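Local coordinates for protein 2-methyl-aconitate isomerase (Shewanella oneidensis, PDB 5K87) that isomerises 2-methyl-trans-aconitate to 2-methyl-cis-aconitate in the 2-methylcitrate cycle of propionate breakdown, by base-catalysed proton abstraction coupled to rotation about a carbon-carbon bond, at residues 113-118 against 384-389; 137-142 against 152-157. The protein carries 1 engineered substitution. All blocks are in the same frame, centred on the assembly; numbering follows the deposited sequence.

Interaction 1 (113-118 against 384-389); sequences TAAVGA and RSARVL
The methyl group of Ala386 presses against the first turn of helix 113-122, where Ala114 and Ala115 meet it. This is the helix-against-strand packing of the DAP-epimerase fold, in which a helix lies inside a curled sheet. Ala386 CB approaches the backbone between the two helix alanines and sits 3.6 Å from Ala115 N, so close that the amide itself forms part of the surface. From there the methyl reaches both neighbours, with Ala386 CB 3.9 Å from Ala115 CB and 4.1 Å from Ala114 CB. Three side chains of one carbon each let helix and strand come within 5.1 Å, measured from Ala115 CA to Ala386 CA. The contact is purely van der Waals.

Arg384 adds only the root of its side chain. Its CG stands beside the backbone N and anti to the carbonyl carbon (chi1 -59°), and bends at chi2 (-85°) and chi3 (80°) carry the guanidinium away from the helix, where NH2 hydrogen-bonds to OD1 of the substrate-binding Asn111. The side chain of Ser385 leaves its backbone away from the helix, and OG hydrogen-bonds to Arg20 NH1. Arg387, also pointing away, forms a salt bridge with Asp64 of the second subunit, so one strand serves both the core and the dimer interface. On the helix side, Ala114 CB finishes the contact by resting 3.9 Å from Ser385 O and 4.2 Å from Arg384 CB.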
# COMPACT_ATOMS: atom_id res chain seq x y z
N THR A 113 14.16 11.31 6.53
CA THR A 113 15.48 11.87 6.78
C THR A 113 16.49 10.84 7.33
O THR A 113 17.65 10.82 6.92
CB THR A 113 15.38 13.12 7.69
OG1 THR A 113 14.79 14.19 6.94
CG2 THR A 113 16.74 13.54 8.17
N ALA A 114 16.06 9.98 8.25
CA ALA A 114 16.95 8.93 8.75
C ALA A 114 17.40 7.99 7.62
O ALA A 114 18.55 7.55 7.57
CB ALA A 114 16.26 8.13 9.85
N ALA A 115 16.47 7.67 6.72
CA ALA A 115 16.79 6.83 5.57
C ALA A 115 17.73 7.55 4.60
O ALA A 115 18.58 6.90 3.98
CB ALA A 115 15.53 6.35 4.88
N VAL A 116 17.59 8.86 4.47
CA VAL A 116 18.52 9.64 3.65
C VAL A 116 19.95 9.49 4.16
O VAL A 116 20.87 9.26 3.39
CB VAL A 116 18.11 11.13 3.63
CG1 VAL A 116 19.23 12.00 3.10
CG2 VAL A 116 16.83 11.31 2.82
N GLY A 117 20.12 9.60 5.48
CA GLY A 117 21.44 9.47 6.06
C GLY A 117 22.04 8.10 5.78
O GLY A 117 23.19 7.99 5.36
N ALA A 118 21.24 7.06 6.03
CA ALA A 118 21.68 5.70 5.78
C ALA A 118 22.01 5.45 4.31
O ALA A 118 23.03 4.84 3.98
CB ALA A 118 20.64 4.71 6.26
N ARG A 384 14.25 8.81 15.00
CA ARG A 384 13.53 7.95 14.08
C ARG A 384 14.35 6.67 13.92
O ARG A 384 15.16 6.34 14.80
CB ARG A 384 13.30 8.70 12.75
CG ARG A 384 12.50 10.01 12.88
CD ARG A 384 10.98 9.83 12.85
NE ARG A 384 10.42 9.39 14.13
CZ ARG A 384 9.13 9.12 14.31
NH1 ARG A 384 8.68 8.76 15.50
NH2 ARG A 384 8.28 9.20 13.29
N SER A 385 14.11 5.92 12.85
CA SER A 385 14.88 4.73 12.51
C SER A 385 14.65 4.52 11.03
O SER A 385 13.77 5.17 10.44
CB SER A 385 14.42 3.51 13.31
OG SER A 385 13.10 3.10 12.93
N ALA A 386 15.43 3.63 10.41
CA ALA A 386 15.29 3.35 8.99
C ALA A 386 15.80 1.98 8.65
O ALA A 386 16.66 1.44 9.35
CB ALA A 386 16.05 4.38 8.18
N ARG A 387 15.31 1.42 7.56
CA ARG A 387 15.87 0.18 7.05
C ARG A 387 15.56 -0.00 5.58
O ARG A 387 14.51 0.45 5.08
CB ARG A 387 15.40 -1.04 7.86
CG ARG A 387 13.91 -1.18 7.97
CD ARG A 387 13.47 -2.41 8.78
NE ARG A 387 13.69 -3.63 8.02
CZ ARG A 387 12.76 -4.36 7.40
NH1 ARG A 387 13.15 -5.41 6.73
NH2 ARG A 387 11.46 -4.06 7.44
N VAL A 388 16.46 -0.67 4.89
CA VAL A 388 16.22 -1.11 3.54
C VAL A 388 15.22 -2.25 3.52
O VAL A 388 15.36 -3.25 4.26
CB VAL A 388 17.53 -1.56 2.91
CG1 VAL A 388 17.28 -2.19 1.54
CG2 VAL A 388 18.49 -0.39 2.80
N LEU A 389 14.21 -2.11 2.66
CA LEU A 389 13.22 -3.15 2.41
C LEU A 389 13.57 -3.98 1.17
O LEU A 389 13.46 -5.21 1.19
CB LEU A 389 11.83 -2.51 2.23
CG LEU A 389 11.39 -1.59 3.38
CD1 LEU A 389 10.04 -0.96 3.06
CD2 LEU A 389 11.33 -2.34 4.69

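Interaction 2 (137-142 against 152-157); sequences CTVRIW and AHVPIT
Cys137 pairs with Val154, and Val139 with Ala152, each through two N-H...O bonds, joining strands 135-143 and 148-157 as an antiparallel beta hairpin. The straightest of the four, Val139 N to Ala152 O, is 2.8 Å long with an angle of 170° at the hydrogen. Between them lies the non-hydrogen-bonded pair Thr138 and His153, whose side chains run side by side. With chi1 at -67°, OG1 of Thr138 lies beside its own backbone N, and there it hydrogen-bonds to His153 ND1 at 3.0 Å, at the ring edge and near its plane. Glu182 OE1 takes the ring's other nitrogen, NE2, so both are engaged. A leucine in place of His153 would probably leave the Thr138 hydroxyl and the Glu182 carboxylate without this shared partner.

The other face is apolar. Cys137 CB rests 3.7 Å from Ile156 CG1, Val139 CG2 meets Val154 CG2 at 4.2 Å, and Ile141 extends CD1 to within 4.1 Å of Ala152 CB. Ile121 of helix 113-122 packs on Cys137, Val139 and Val154, and Val116 on Ile141, while strands 89-96 and 179-184 flank the hairpin on its two sides.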
# COMPACT_ATOMS: atom_id res chain seq x y z
N CYS A 137 28.15 7.99 12.45
CA CYS A 137 28.46 8.88 11.34
C CYS A 137 27.44 10.01 11.32
O CYS A 137 26.24 9.78 11.13
CB CYS A 137 28.41 8.12 10.01
SG CYS A 137 28.68 9.15 8.57
N THR A 138 27.92 11.23 11.52
CA THR A 138 27.05 12.40 11.51
C THR A 138 26.93 12.92 10.08
O THR A 138 27.88 13.49 9.52
CB THR A 138 27.59 13.47 12.46
OG1 THR A 138 27.49 12.99 13.81
CG2 THR A 138 26.81 14.76 12.34
N VAL A 139 25.78 12.67 9.47
CA VAL A 139 25.55 13.04 8.08
C VAL A 139 24.91 14.42 8.03
O VAL A 139 23.84 14.64 8.61
CB VAL A 139 24.63 12.03 7.37
CG1 VAL A 139 24.44 12.42 5.92
CG2 VAL A 139 25.22 10.63 7.46
N ARG A 140 25.57 15.34 7.35
CA ARG A 140 25.09 16.71 7.22
C ARG A 140 24.33 16.83 5.90
O ARG A 140 24.91 16.80 4.82
CB ARG A 140 26.26 17.69 7.27
CG ARG A 140 27.11 17.55 8.55
CD ARG A 140 28.49 18.20 8.42
NE ARG A 140 29.26 17.59 7.34
CZ ARG A 140 30.39 18.07 6.85
NH1 ARG A 140 30.91 19.19 7.34
NH2 ARG A 140 31.01 17.44 5.87
N ILE A 141 23.01 16.91 6.01
CA ILE A 141 22.14 16.86 4.84
C ILE A 141 21.72 18.27 4.43
O ILE A 141 21.25 19.04 5.26
CB ILE A 141 20.87 16.03 5.13
CG1 ILE A 141 21.24 14.60 5.54
CG2 ILE A 141 19.97 16.01 3.91
CD1 ILE A 141 20.13 13.87 6.25
N TRP A 142 21.90 18.60 3.16
CA TRP A 142 21.33 19.81 2.60
C TRP A 142 19.98 19.45 2.02
O TRP A 142 19.88 18.72 1.03
CB TRP A 142 22.24 20.40 1.52
CG TRP A 142 21.68 21.62 0.86
CD1 TRP A 142 21.31 21.75 -0.45
CD2 TRP A 142 21.42 22.89 1.48
NE1 TRP A 142 20.84 23.02 -0.69
CE2 TRP A 142 20.89 23.73 0.48
CE3 TRP A 142 21.58 23.38 2.77
CZ2 TRP A 142 20.53 25.06 0.74
CZ3 TRP A 142 21.21 24.70 3.03
CH2 TRP A 142 20.70 25.52 2.02
N ALA A 152 21.70 13.83 10.45
CA ALA A 152 21.30 12.48 10.85
C ALA A 152 22.49 11.77 11.47
O ALA A 152 23.54 11.66 10.85
CB ALA A 152 20.79 11.70 9.66
N HIS A 153 22.33 11.31 12.71
CA HIS A 153 23.39 10.58 13.40
C HIS A 153 23.16 9.10 13.18
O HIS A 153 22.36 8.48 13.86
CB HIS A 153 23.40 10.92 14.90
CG HIS A 153 23.57 12.38 15.18
ND1 HIS A 153 24.80 13.01 15.09
CD2 HIS A 153 22.68 13.33 15.53
CE1 HIS A 153 24.64 14.29 15.40
NE2 HIS A 153 23.37 14.51 15.66
N VAL A 154 23.86 8.55 12.19
CA VAL A 154 23.62 7.18 11.77
C VAL A 154 24.64 6.24 12.40
O VAL A 154 25.84 6.44 12.24
CB VAL A 154 23.67 7.06 10.24
CG1 VAL A 154 23.35 5.63 9.80
CG2 VAL A 154 22.72 8.07 9.60
N PRO A 155 24.17 5.20 13.09
CA PRO A 155 25.12 4.25 13.70
C PRO A 155 25.80 3.38 12.65
O PRO A 155 25.19 2.98 11.65
CB PRO A 155 24.23 3.41 14.62
CG PRO A 155 22.87 3.46 13.98
CD PRO A 155 22.77 4.84 13.38
N ILE A 156 27.08 3.09 12.90
CA ILE A 156 27.93 2.33 12.00
C ILE A 156 28.51 1.11 12.72
O ILE A 156 28.99 1.22 13.85
CB ILE A 156 29.12 3.18 11.51
CG1 ILE A 156 28.63 4.49 10.86
CG2 ILE A 156 29.99 2.38 10.55
CD1 ILE A 156 27.84 4.30 9.56
N THR A 157 28.47 -0.04 12.06
CA THR A 157 29.11 -1.26 12.56
C THR A 157 29.87 -1.90 11.40
O THR A 157 29.31 -2.12 10.33
CB THR A 157 28.09 -2.26 13.10
OG1 THR A 157 27.43 -1.69 14.24
CG2 THR A 157 28.76 -3.57 13.48

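How the interactions relate
Helix 113-122 is common ground: segment 384-389, on strand 374-391, packs on one part of its surface, and the apolar face of the hairpin in interaction 2 on another. The two contacts, with centres about 10 Å apart, touch directly where Val154 CG2 lies 3.9 Å from Gly117 C. Interaction 1 is wholly buried and made of small aliphatic and backbone contacts, with no hydrogen bonds between its segments. Interaction 2 joins neighbouring strands by hydrogen bonds, with a buried apolar face and a partly exposed polar one. Strand 179-184 lies between strands 148-157 and 374-391 and pairs with both. Interaction 1 is nearer the substrate site, the Arg384 side chain lying about 7 Å from the bound malonate.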